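Long-range contacts in glycoside hydrolase family 31 (Trueperella pyogenes, PDB 5I0F), which probably degrades cycloalternan, a cyclic glucose oligosaccharide, by cleaving alpha-glucosidic bonds through a covalent glycosyl-enzyme intermediate: residues 386-394 / 426-437; 416-427 / 471-479. One frame throughout, in Å; residues are numbered along the deposited sequence.

Contact 1: 386-394 / 426-437; sequences LWQIPLQKT and NRGWWFPNALMP. With GLC (alpha-D-glucopyranose), chain B; BGC (beta-D-glucopyranose), chain C; GLC (alpha-D-glucopyranose), chain D.
Trp387, near the C-terminal end of the third strand of the family's (beta/alpha)8 barrel, presents the edge of its indole to Trp430 and Phe431 of a long loop, and the three rings together line the glucan pocket. Its CZ2 lies 3.9 Å from Trp430 CH2, and its CH2 is 4.0 Å from Phe431 CZ. Carbon C5 of the chain D glucose sits over one face of Trp387, while NE1 is held by Asp467. Trp430 is flanked on both faces: Phe431 CD1 stands over one, near the rim of the indole, and O4 of the chain B glucose over the other, so the indole forms part of the wall against the sugars.

Ile389 touches both loop aromatics, obliquely to their rings. With CG1 anti to the backbone N (chi1 -176°), the longer branch brings CD1 to 3.5 Å from Trp430 CZ3, whereas CG2 approaches Phe431 CE2. Lys393 runs obliquely past the same phenyl ring, its CE 3.5 Å from Phe431 CE2, and its ammonium continues to the carbonyl of Glu335. Leu391 packs against the start of the Phe431 side chain, with CD1 3.5 Å from Phe431 CB, and sets CB against Ala434 CB.

A single antiparallel hydrogen-bonded pair, Gln392 with Leu435, fixes the backbones: Gln392 N donates to Leu435 O at 2.9 Å, and the reciprocal bond has the same length. The loop is braced internally by Asn426, whose ND2 reaches Phe431 O at 3.0 Å from well above the carbonyl plane (65°), and whose OD1 takes the Gly428 amide in an Asx turn. Trp429 takes no part in the packing against 386-394; its NE1 meets O6 of the chain B glucose in the indole plane, 2.9 Å away and nearly straight (171°).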
loop_
_atom_site.group_PDB
_atom_site.type_symbol
_atom_site.label_atom_id
_atom_site.label_comp_id
_atom_site.label_asym_id
_atom_site.label_seq_id
_atom_site.Cartn_x
_atom_site.Cartn_y
_atom_site.Cartn_z
ATOM N N LEU A 386 8.718 -15.163 7.322
ATOM C CA LEU A 386 9.932 -14.426 6.987
ATOM C C LEU A 386 9.662 -13.285 6.019
ATOM O O LEU A 386 8.886 -13.432 5.056
ATOM C CB LEU A 386 10.976 -15.347 6.353
ATOM C CG LEU A 386 11.418 -16.565 7.166
ATOM C CD1 LEU A 386 12.547 -17.298 6.448
ATOM C CD2 LEU A 386 11.851 -16.174 8.573
ATOM N N TRP A 387 10.376 -12.185 6.235
ATOM C CA TRP A 387 10.262 -10.970 5.429
ATOM C C TRP A 387 10.946 -11.098 4.075
ATOM O O TRP A 387 11.984 -11.757 3.950
ATOM C CB TRP A 387 10.913 -9.836 6.208
ATOM C CG TRP A 387 10.831 -8.432 5.671
ATOM C CD1 TRP A 387 9.907 -7.497 6.009
ATOM C CD2 TRP A 387 11.754 -7.781 4.793
ATOM N NE1 TRP A 387 10.194 -6.306 5.385
ATOM C CE2 TRP A 387 11.309 -6.455 4.627
ATOM C CE3 TRP A 387 12.905 -8.191 4.127
ATOM C CZ2 TRP A 387 11.969 -5.527 3.807
ATOM C CZ3 TRP A 387 13.569 -7.281 3.326
ATOM C CH2 TRP A 387 13.098 -5.955 3.176
ATOM N N GLN A 388 10.336 -10.466 3.087
ATOM C CA GLN A 388 10.811 -10.394 1.706
ATOM C C GLN A 388 10.579 -9.014 1.137
ATOM O O GLN A 388 9.739 -8.251 1.655
ATOM C CB GLN A 388 10.064 -11.412 0.851
ATOM C CG GLN A 388 10.408 -12.861 1.179
ATOM C CD GLN A 388 11.773 -13.258 0.678
ATOM O OE1 GLN A 388 11.908 -13.723 -0.440
ATOM N NE2 GLN A 388 12.790 -13.096 1.504
ATOM N N ILE A 389 11.308 -8.717 0.049
ATOM C CA ILE A 389 11.171 -7.490 -0.722
ATOM C C ILE A 389 11.322 -7.889 -2.225
ATOM O O ILE A 389 12.164 -8.760 -2.537
ATOM C CB ILE A 389 12.257 -6.470 -0.297
ATOM C CG1 ILE A 389 12.117 -5.120 -0.993
ATOM C CG2 ILE A 389 13.655 -6.998 -0.602
ATOM C CD1 ILE A 389 11.021 -4.283 -0.439
ATOM N N PRO A 390 10.531 -7.294 -3.141
ATOM C CA PRO A 390 10.654 -7.686 -4.568
ATOM C C PRO A 390 11.684 -6.804 -5.280
ATOM O O PRO A 390 11.361 -6.086 -6.232
ATOM C CB PRO A 390 9.248 -7.461 -5.095
ATOM C CG PRO A 390 8.744 -6.279 -4.320
ATOM C CD PRO A 390 9.476 -6.262 -2.989
ATOM N N LEU A 391 12.904 -6.848 -4.759
ATOM C CA LEU A 391 14.051 -6.085 -5.239
ATOM C C LEU A 391 15.325 -6.908 -5.036
ATOM O O LEU A 391 15.410 -7.730 -4.125
ATOM C CB LEU A 391 14.207 -4.748 -4.518
ATOM C CG LEU A 391 13.107 -3.695 -4.784
ATOM C CD1 LEU A 391 13.242 -2.512 -3.839
ATOM C CD2 LEU A 391 13.145 -3.220 -6.233
ATOM N N GLN A 392 16.319 -6.660 -5.883
ATOM C CA GLN A 392 17.597 -7.352 -5.795
ATOM C C GLN A 392 18.641 -6.256 -5.728
ATOM O O GLN A 392 18.870 -5.560 -6.738
ATOM C CB GLN A 392 17.822 -8.230 -7.017
ATOM C CG GLN A 392 19.136 -9.005 -6.990
ATOM C CD GLN A 392 19.104 -10.229 -6.085
ATOM O OE1 GLN A 392 18.219 -11.074 -6.200
ATOM N NE2 GLN A 392 20.091 -10.348 -5.215
ATOM N N LYS A 393 19.246 -6.084 -4.558
ATOM C CA LYS A 393 20.259 -5.046 -4.379
ATOM C C LYS A 393 21.396 -5.214 -5.385
ATOM O O LYS A 393 21.725 -6.327 -5.779
ATOM C CB LYS A 393 20.852 -5.066 -2.979
ATOM C CG LYS A 393 19.937 -4.641 -1.845
ATOM C CD LYS A 393 20.659 -4.819 -0.514
ATOM C CE LYS A 393 19.960 -4.075 0.620
ATOM N NZ LYS A 393 20.706 -4.130 1.908
ATOM N N THR A 394 21.996 -4.092 -5.764
ATOM C CA THR A 394 23.178 -4.068 -6.605
ATOM C C THR A 394 24.276 -3.144 -6.028
ATOM O O THR A 394 25.017 -2.549 -6.790
ATOM C CB THR A 394 22.824 -3.566 -8.021
ATOM O OG1 THR A 394 22.293 -2.240 -7.926
ATOM C CG2 THR A 394 21.794 -4.463 -8.677
ATOM N N ASN A 426 15.816 0.789 -9.583
ATOM C CA ASN A 426 14.797 1.424 -8.751
ATOM C C ASN A 426 15.032 2.924 -8.571
ATOM O O ASN A 426 16.115 3.325 -8.166
ATOM C CB ASN A 426 14.689 0.720 -7.391
ATOM C CG ASN A 426 13.665 1.348 -6.482
ATOM O OD1 ASN A 426 12.686 1.946 -6.939
ATOM N ND2 ASN A 426 13.872 1.205 -5.177
ATOM N N ARG A 427 14.009 3.726 -8.904
ATOM C CA ARG A 427 14.069 5.187 -8.821
ATOM C C ARG A 427 13.708 5.757 -7.456
ATOM O O ARG A 427 13.871 6.948 -7.229
ATOM C CB ARG A 427 13.165 5.815 -9.884
ATOM C CG ARG A 427 13.638 5.502 -11.307
ATOM C CD ARG A 427 12.680 6.067 -12.339
ATOM N NE ARG A 427 12.914 5.527 -13.686
ATOM C CZ ARG A 427 12.199 5.841 -14.764
ATOM N NH1 ARG A 427 11.212 6.732 -14.699
ATOM N NH2 ARG A 427 12.493 5.275 -15.934
ATOM N N GLY A 428 13.199 4.901 -6.577
ATOM C CA GLY A 428 12.770 5.290 -5.265
ATOM C C GLY A 428 13.926 5.510 -4.315
ATOM O O GLY A 428 15.101 5.311 -4.643
ATOM N N TRP A 429 13.546 5.900 -3.108
ATOM C CA TRP A 429 14.492 6.268 -2.063
ATOM C C TRP A 429 14.937 5.030 -1.263
ATOM O O TRP A 429 16.065 4.975 -0.807
ATOM C CB TRP A 429 13.867 7.335 -1.129
ATOM C CG TRP A 429 12.535 6.935 -0.531
ATOM C CD1 TRP A 429 12.333 6.233 0.623
ATOM C CD2 TRP A 429 11.225 7.196 -1.080
ATOM N NE1 TRP A 429 10.969 6.039 0.833
ATOM C CE2 TRP A 429 10.271 6.627 -0.186
ATOM C CE3 TRP A 429 10.764 7.858 -2.230
ATOM C CZ2 TRP A 429 8.883 6.687 -0.413
ATOM C CZ3 TRP A 429 9.364 7.937 -2.449
ATOM C CH2 TRP A 429 8.449 7.345 -1.541
ATOM N N TRP A 430 14.057 4.040 -1.119
ATOM C CA TRP A 430 14.358 2.813 -0.354
ATOM C C TRP A 430 14.890 1.757 -1.316
ATOM O O TRP A 430 14.252 1.487 -2.332
ATOM C CB TRP A 430 13.064 2.338 0.289
ATOM C CG TRP A 430 13.149 1.304 1.373
ATOM C CD1 TRP A 430 14.046 1.240 2.401
ATOM C CD2 TRP A 430 12.224 0.233 1.573
ATOM N NE1 TRP A 430 13.757 0.161 3.207
ATOM C CE2 TRP A 430 12.645 -0.474 2.725
ATOM C CE3 TRP A 430 11.094 -0.214 0.877
ATOM C CZ2 TRP A 430 11.966 -1.598 3.204
ATOM C CZ3 TRP A 430 10.408 -1.321 1.353
ATOM C CH2 TRP A 430 10.850 -2.010 2.506
ATOM N N PHE A 431 16.031 1.153 -0.991
ATOM C CA PHE A 431 16.726 0.208 -1.883
ATOM C C PHE A 431 16.984 0.894 -3.236
ATOM O O PHE A 431 16.592 0.376 -4.280
ATOM C CB PHE A 431 15.931 -1.097 -2.090
ATOM C CG PHE A 431 15.923 -2.034 -0.901
ATOM C CD1 PHE A 431 15.294 -1.688 0.292
ATOM C CD2 PHE A 431 16.486 -3.307 -1.004
ATOM C CE1 PHE A 431 15.269 -2.565 1.376
ATOM C CE2 PHE A 431 16.457 -4.194 0.072
ATOM C CZ PHE A 431 15.873 -3.811 1.275
ATOM N N PRO A 432 17.639 2.070 -3.208
ATOM C CA PRO A 432 17.842 2.833 -4.443
ATOM C C PRO A 432 18.686 2.053 -5.476
ATOM O O PRO A 432 19.629 1.343 -5.103
ATOM C CB PRO A 432 18.562 4.104 -3.955
ATOM C CG PRO A 432 19.259 3.701 -2.709
ATOM C CD PRO A 432 18.390 2.650 -2.074
ATOM N N ASN A 433 18.273 2.113 -6.745
ATOM C CA ASN A 433 18.975 1.452 -7.866
ATOM C C ASN A 433 18.957 -0.079 -7.876
ATOM O O ASN A 433 19.627 -0.714 -8.704
ATOM C CB ASN A 433 20.419 1.971 -7.973
ATOM C CG ASN A 433 20.481 3.473 -8.206
ATOM O OD1 ASN A 433 21.210 4.188 -7.511
ATOM N ND2 ASN A 433 19.722 3.963 -9.191
ATOM N N ALA A 434 18.173 -0.692 -6.993
ATOM C CA ALA A 434 17.994 -2.143 -7.017
ATOM C C ALA A 434 17.289 -2.600 -8.304
ATOM O O ALA A 434 16.542 -1.830 -8.924
ATOM C CB ALA A 434 17.186 -2.578 -5.800
ATOM N N LEU A 435 17.532 -3.851 -8.688
ATOM C CA LEU A 435 16.822 -4.503 -9.796
ATOM C C LEU A 435 15.451 -4.914 -9.300
ATOM O O LEU A 435 15.258 -5.124 -8.097
ATOM C CB LEU A 435 17.551 -5.759 -10.241
ATOM C CG LEU A 435 18.997 -5.583 -10.692
ATOM C CD1 LEU A 435 19.673 -6.936 -10.796
ATOM C CD2 LEU A 435 19.022 -4.864 -12.014
ATOM N N MET A 436 14.502 -5.032 -10.228
ATOM C CA MET A 436 13.158 -5.444 -9.880
ATOM C C MET A 436 12.780 -6.691 -10.682
ATOM O O MET A 436 12.726 -6.634 -11.906
ATOM C CB MET A 436 12.209 -4.266 -10.139
ATOM C CG MET A 436 10.844 -4.388 -9.515
ATOM S SD MET A 436 9.970 -2.780 -9.510
ATOM C CE MET A 436 8.540 -3.267 -8.569
ATOM N N PRO A 437 12.524 -7.829 -10.001
ATOM C CA PRO A 437 12.160 -9.020 -10.757
ATOM C C PRO A 437 10.831 -8.835 -11.467
ATOM O O PRO A 437 9.917 -8.120 -10.962
ATOM C CB PRO A 437 12.045 -10.124 -9.686
ATOM C CG PRO A 437 11.742 -9.388 -8.415
ATOM C CD PRO A 437 12.429 -8.050 -8.546
HETATM C C1 GLC B . 11.656 2.907 6.585
HETATM C C2 GLC B . 10.472 2.008 6.951
HETATM C C3 GLC B . 10.157 1.046 5.813
HETATM C C4 GLC B . 9.883 1.836 4.543
HETATM C C5 GLC B . 11.131 2.670 4.241
HETATM C C6 GLC B . 11.004 3.498 2.973
HETATM O O2 GLC B . 10.767 1.301 8.159
HETATM O O3 GLC B . 9.011 0.253 6.163
HETATM O O4 GLC B . 9.558 0.942 3.458
HETATM O O5 GLC B . 11.422 3.561 5.335
HETATM O O6 GLC B . 10.091 4.594 3.136
HETATM C C2 BGC C . 7.584 -2.409 6.404
HETATM C C3 BGC C . 7.963 -2.439 7.895
HETATM C C4 BGC C . 9.261 -3.222 8.068
HETATM C C5 BGC C . 10.374 -2.647 7.179
HETATM C C6 BGC C . 11.581 -3.574 7.227
HETATM C C1 BGC C . 8.659 -2.794 5.355
HETATM O O2 BGC C . 6.503 -1.553 5.984
HETATM O O3 BGC C . 6.902 -3.013 8.664
HETATM O O4 BGC C . 9.677 -3.205 9.447
HETATM O O5 BGC C . 9.984 -2.446 5.796
HETATM O O6 BGC C . 12.713 -2.966 6.596
HETATM C C1 GLC D . 13.881 -2.944 7.431
HETATM C C2 GLC D . 14.976 -2.080 6.783
HETATM C C3 GLC D . 15.614 -2.787 5.594
HETATM C C4 GLC D . 16.044 -4.197 5.985
HETATM C C5 GLC D . 14.847 -4.966 6.541
HETATM C C6 GLC D . 15.199 -6.392 6.953
HETATM O O2 GLC D . 14.436 -0.826 6.347
HETATM O O3 GLC D . 16.735 -2.028 5.117
HETATM O O4 GLC D . 16.576 -4.870 4.834
HETATM O O5 GLC D . 14.350 -4.271 7.689
HETATM O O6 GLC D . 16.129 -6.380 8.029
HETATM O O HOH W 1 20.591 -1.752 -4.916
#

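Contact 2: 416-427 / 471-479; sequences VKEPDGTPYKNR and HAWGSDLRY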
loop_
_atom_site.group_PDB
_atom_site.type_symbol
_atom_site.label_atom_id
_atom_site.label_comp_id
_atom_site.label_asym_id
_atom_site.label_seq_id
_atom_site.Cartn_x
_atom_site.Cartn_y
_atom_site.Cartn_z
ATOM N N VAL A 416 12.169 -6.452 -14.651
ATOM C CA VAL A 416 11.498 -5.275 -15.253
ATOM C C VAL A 416 12.543 -4.469 -16.060
ATOM O O VAL A 416 13.666 -4.269 -15.593
ATOM C CB VAL A 416 10.800 -4.393 -14.204
ATOM C CG1 VAL A 416 10.075 -3.221 -14.869
ATOM C CG2 VAL A 416 9.797 -5.235 -13.409
ATOM N N LYS A 417 12.180 -4.041 -17.270
ATOM C CA LYS A 417 13.115 -3.343 -18.158
ATOM C C LYS A 417 12.760 -1.893 -18.429
ATOM O O LYS A 417 11.607 -1.531 -18.432
ATOM C CB LYS A 417 13.229 -4.126 -19.462
ATOM C CG LYS A 417 13.997 -5.409 -19.228
ATOM C CD LYS A 417 13.976 -6.371 -20.394
ATOM C CE LYS A 417 14.509 -7.711 -19.925
ATOM N NZ LYS A 417 15.058 -8.456 -21.067
ATOM N N GLU A 418 13.779 -1.066 -18.645
ATOM C CA GLU A 418 13.594 0.279 -19.199
ATOM C C GLU A 418 13.201 0.133 -20.702
ATOM O O GLU A 418 13.417 -0.942 -21.323
ATOM C CB GLU A 418 14.881 1.148 -19.059
ATOM C CG GLU A 418 15.608 1.200 -17.702
ATOM C CD GLU A 418 15.099 2.192 -16.640
ATOM O OE1 GLU A 418 14.091 2.903 -16.860
ATOM O OE2 GLU A 418 15.744 2.235 -15.519
ATOM N N PRO A 419 12.651 1.210 -21.313
ATOM C CA PRO A 419 12.303 1.107 -22.744
ATOM C C PRO A 419 13.436 0.643 -23.664
ATOM O O PRO A 419 13.150 -0.073 -24.608
ATOM C CB PRO A 419 11.787 2.510 -23.109
ATOM C CG PRO A 419 12.029 3.363 -21.921
ATOM C CD PRO A 419 12.205 2.482 -20.728
ATOM N N ASP A 420 14.701 0.956 -23.355
ATOM C CA ASP A 420 15.851 0.453 -24.154
ATOM C C ASP A 420 16.287 -1.007 -23.924
ATOM O O ASP A 420 17.286 -1.431 -24.489
ATOM C CB ASP A 420 17.077 1.370 -23.994
ATOM C CG ASP A 420 17.749 1.265 -22.625
ATOM O OD1 ASP A 420 17.263 0.541 -21.710
ATOM O OD2 ASP A 420 18.780 1.950 -22.461
ATOM N N GLY A 421 15.582 -1.757 -23.076
ATOM C CA GLY A 421 15.878 -3.181 -22.861
ATOM C C GLY A 421 16.802 -3.486 -21.697
ATOM O O GLY A 421 16.958 -4.648 -21.337
ATOM N N THR A 422 17.421 -2.465 -21.104
ATOM C CA THR A 422 18.348 -2.673 -20.009
ATOM C C THR A 422 17.506 -2.783 -18.732
ATOM O O THR A 422 16.340 -2.390 -18.738
ATOM C CB THR A 422 19.370 -1.531 -19.897
ATOM O OG1 THR A 422 18.700 -0.296 -19.622
ATOM C CG2 THR A 422 20.160 -1.395 -21.198
ATOM N N PRO A 423 18.078 -3.322 -17.647
ATOM C CA PRO A 423 17.221 -3.536 -16.475
ATOM C C PRO A 423 16.773 -2.247 -15.791
ATOM O O PRO A 423 17.566 -1.305 -15.643
ATOM C CB PRO A 423 18.108 -4.354 -15.537
ATOM C CG PRO A 423 19.139 -4.991 -16.437
ATOM C CD PRO A 423 19.411 -3.938 -17.461
ATOM N N TYR A 424 15.520 -2.229 -15.331
ATOM C CA TYR A 424 15.019 -1.125 -14.520
ATOM C C TYR A 424 15.861 -1.035 -13.255
ATOM O O TYR A 424 16.093 -2.049 -12.590
ATOM C CB TYR A 424 13.525 -1.314 -14.167
ATOM C CG TYR A 424 12.973 -0.275 -13.175
ATOM C CD1 TYR A 424 12.835 1.066 -13.537
ATOM C CD2 TYR A 424 12.600 -0.647 -11.866
ATOM C CE1 TYR A 424 12.323 2.019 -12.643
ATOM C CE2 TYR A 424 12.099 0.290 -10.959
ATOM C CZ TYR A 424 11.965 1.619 -11.346
ATOM O OH TYR A 424 11.489 2.542 -10.448
ATOM N N LYS A 425 16.342 0.163 -12.942
ATOM C CA LYS A 425 17.023 0.430 -11.669
ATOM C C LYS A 425 16.108 1.271 -10.796
ATOM O O LYS A 425 15.663 2.346 -11.221
ATOM C CB LYS A 425 18.333 1.172 -11.887
ATOM C CG LYS A 425 19.311 0.461 -12.802
ATOM C CD LYS A 425 19.826 -0.812 -12.162
ATOM C CE LYS A 425 20.847 -1.522 -13.053
ATOM N NZ LYS A 425 21.927 -0.646 -13.567
ATOM N N ASN A 426 15.816 0.789 -9.583
ATOM C CA ASN A 426 14.797 1.424 -8.751
ATOM C C ASN A 426 15.032 2.924 -8.571
ATOM O O ASN A 426 16.115 3.325 -8.166
ATOM C CB ASN A 426 14.689 0.720 -7.391
ATOM C CG ASN A 426 13.665 1.348 -6.482
ATOM O OD1 ASN A 426 12.686 1.946 -6.939
ATOM N ND2 ASN A 426 13.872 1.205 -5.177
ATOM N N ARG A 427 14.009 3.726 -8.904
ATOM C CA ARG A 427 14.069 5.187 -8.821
ATOM C C ARG A 427 13.708 5.757 -7.456
ATOM O O ARG A 427 13.871 6.948 -7.229
ATOM C CB ARG A 427 13.165 5.815 -9.884
ATOM C CG ARG A 427 13.638 5.502 -11.307
ATOM C CD ARG A 427 12.680 6.067 -12.339
ATOM N NE ARG A 427 12.914 5.527 -13.686
ATOM C CZ ARG A 427 12.199 5.841 -14.764
ATOM N NH1 ARG A 427 11.212 6.732 -14.699
ATOM N NH2 ARG A 427 12.493 5.275 -15.934
ATOM N N HIS A 471 7.633 -0.036 -6.191
ATOM C CA HIS A 471 8.905 0.565 -6.612
ATOM C C HIS A 471 8.983 0.958 -8.091
ATOM O O HIS A 471 9.885 1.717 -8.488
ATOM C CB HIS A 471 10.051 -0.408 -6.305
ATOM C CG HIS A 471 9.897 -1.113 -4.991
ATOM N ND1 HIS A 471 10.054 -0.467 -3.782
ATOM C CD2 HIS A 471 9.558 -2.387 -4.698
ATOM C CE1 HIS A 471 9.826 -1.316 -2.802
ATOM N NE2 HIS A 471 9.531 -2.489 -3.330
ATOM N N ALA A 472 8.068 0.451 -8.914
ATOM C CA ALA A 472 8.156 0.656 -10.380
ATOM C C ALA A 472 7.566 2.000 -10.742
ATOM O O ALA A 472 6.356 2.192 -10.586
ATOM C CB ALA A 472 7.410 -0.437 -11.124
ATOM N N TRP A 473 8.412 2.919 -11.219
ATOM C CA TRP A 473 7.968 4.192 -11.763
ATOM C C TRP A 473 8.461 4.286 -13.204
ATOM O O TRP A 473 9.641 4.084 -13.470
ATOM C CB TRP A 473 8.546 5.369 -10.991
ATOM C CG TRP A 473 8.187 5.510 -9.536
ATOM C CD1 TRP A 473 7.139 4.931 -8.858
ATOM C CD2 TRP A 473 8.871 6.318 -8.589
ATOM N NE1 TRP A 473 7.162 5.318 -7.534
ATOM C CE2 TRP A 473 8.217 6.173 -7.349
ATOM C CE3 TRP A 473 9.985 7.151 -8.666
ATOM C CZ2 TRP A 473 8.641 6.847 -6.201
ATOM C CZ3 TRP A 473 10.408 7.820 -7.523
ATOM C CH2 TRP A 473 9.742 7.649 -6.303
ATOM N N GLY A 474 7.567 4.628 -14.125
ATOM C CA GLY A 474 7.924 4.795 -15.533
ATOM C C GLY A 474 6.804 4.245 -16.378
ATOM O O GLY A 474 6.534 3.039 -16.348
ATOM N N SER A 475 6.140 5.112 -17.129
ATOM C CA SER A 475 5.025 4.682 -17.959
ATOM C C SER A 475 5.469 3.735 -19.094
ATOM O O SER A 475 4.656 2.957 -19.588
ATOM C CB SER A 475 4.304 5.915 -18.543
ATOM O OG SER A 475 5.127 6.510 -19.539
ATOM N N ASP A 476 6.751 3.797 -19.475
ATOM C CA ASP A 476 7.283 3.062 -20.635
ATOM C C ASP A 476 8.164 1.869 -20.251
ATOM O O ASP A 476 8.810 1.273 -21.113
ATOM C CB ASP A 476 8.034 3.993 -21.596
ATOM C CG ASP A 476 8.958 4.994 -20.880
ATOM O OD1 ASP A 476 9.033 5.034 -19.600
ATOM O OD2 ASP A 476 9.586 5.788 -21.624
ATOM N N LEU A 477 8.158 1.490 -18.968
ATOM C CA LEU A 477 8.813 0.255 -18.545
ATOM C C LEU A 477 8.199 -0.926 -19.318
ATOM O O LEU A 477 7.087 -0.812 -19.802
ATOM C CB LEU A 477 8.683 0.058 -17.030
ATOM C CG LEU A 477 9.270 1.138 -16.102
ATOM C CD1 LEU A 477 9.196 0.665 -14.654
ATOM C CD2 LEU A 477 10.679 1.542 -16.470
ATOM N N ARG A 478 8.936 -2.028 -19.444
ATOM C CA ARG A 478 8.512 -3.193 -20.208
ATOM C C ARG A 478 8.454 -4.429 -19.322
ATOM O O ARG A 478 9.415 -4.747 -18.598
ATOM C CB ARG A 478 9.492 -3.470 -21.353
ATOM C CG ARG A 478 9.709 -2.296 -22.294
ATOM C CD ARG A 478 10.650 -2.696 -23.423
ATOM N NE ARG A 478 10.798 -1.647 -24.449
ATOM C CZ ARG A 478 9.895 -1.354 -25.391
ATOM N NH1 ARG A 478 10.138 -0.370 -26.261
ATOM N NH2 ARG A 478 8.751 -2.023 -25.480
ATOM N N TYR A 479 7.348 -5.148 -19.429
ATOM C CA TYR A 479 7.123 -6.388 -18.704
ATOM C C TYR A 479 7.003 -7.535 -19.707
ATOM O O TYR A 479 6.542 -7.351 -20.845
ATOM C CB TYR A 479 5.852 -6.287 -17.874
ATOM C CG TYR A 479 5.940 -5.356 -16.675
ATOM C CD1 TYR A 479 5.734 -3.983 -16.799
ATOM C CD2 TYR A 479 6.197 -5.857 -15.411
ATOM C CE1 TYR A 479 5.814 -3.133 -15.689
ATOM C CE2 TYR A 479 6.255 -5.030 -14.299
ATOM C CZ TYR A 479 6.055 -3.668 -14.431
ATOM O OH TYR A 479 6.146 -2.893 -13.286
HETATM O O HOH W 2 11.562 1.785 -3.254
HETATM O O HOH W 3 11.572 5.132 -18.584
#
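Leu477 is the main protrusion in this loop-to-loop packing at the C-terminal side of the (beta/alpha)8 barrel: its CD1 stands over one face of the Tyr424 ring, a CH-pi contact 4.1 Å from the centroid and 20° off the normal. The hollow receiving it is walled by Val416 CG1 on one flank and by Glu418 OE1 beside CD2. Val416 is itself wedged in, its CG1 over the Tyr479 ring face and CG2 3.7 Å from Tyr479 CE2.

Tyr424 reaches with its hydroxyl to the backbone of 471-473. The oxygen donates to His471 O at 2.7 Å, in the carbonyl plane, and accepts from Arg427 N. Arg427 lays CB 3.7 Å from Trp473 CE3 and one guanidinium face over Trp473 O. NH1, 3.3 Å from Trp473 O but poorly angled, is bound by Glu10 and Ile9 O, while NH2 forms a salt bridge with Glu418, its N-H meeting the syn lone pair of OE1.

Lys417 and Arg478 pair backbones as a lone antiparallel hydrogen-bonded bridge. Beyond it Pro419 CG lies obliquely against Asp476 OD2, the oxygen Arg7 holds in a salt bridge, and Arg478 NE donates almost straight (174°) to Pro419 O at 2.8 Å.

Both contacts lie on the C-terminal side of the family 31 barrel, their centres about 13 Å apart and on the same side of the chain's centre. Their segments alternate along the chain. The first, 386-394, continues from strand 383-388; next come 416-427 and 426-437, in the loop that joins helix 400-412 to helix 442-450; last is 471-479, in the loop after strand 463-466. Asn426 and Arg427 are common to both. A probable hydrogen bond from Val416 N to Met436 O (2.8 Å) and packing of Ile389 CD1 on His471 NE2 (3.7 Å) join them further. The shared loop thus touches sugar through contact 1, while contact 2 ties its outer part to the segment following the fourth barrel strand.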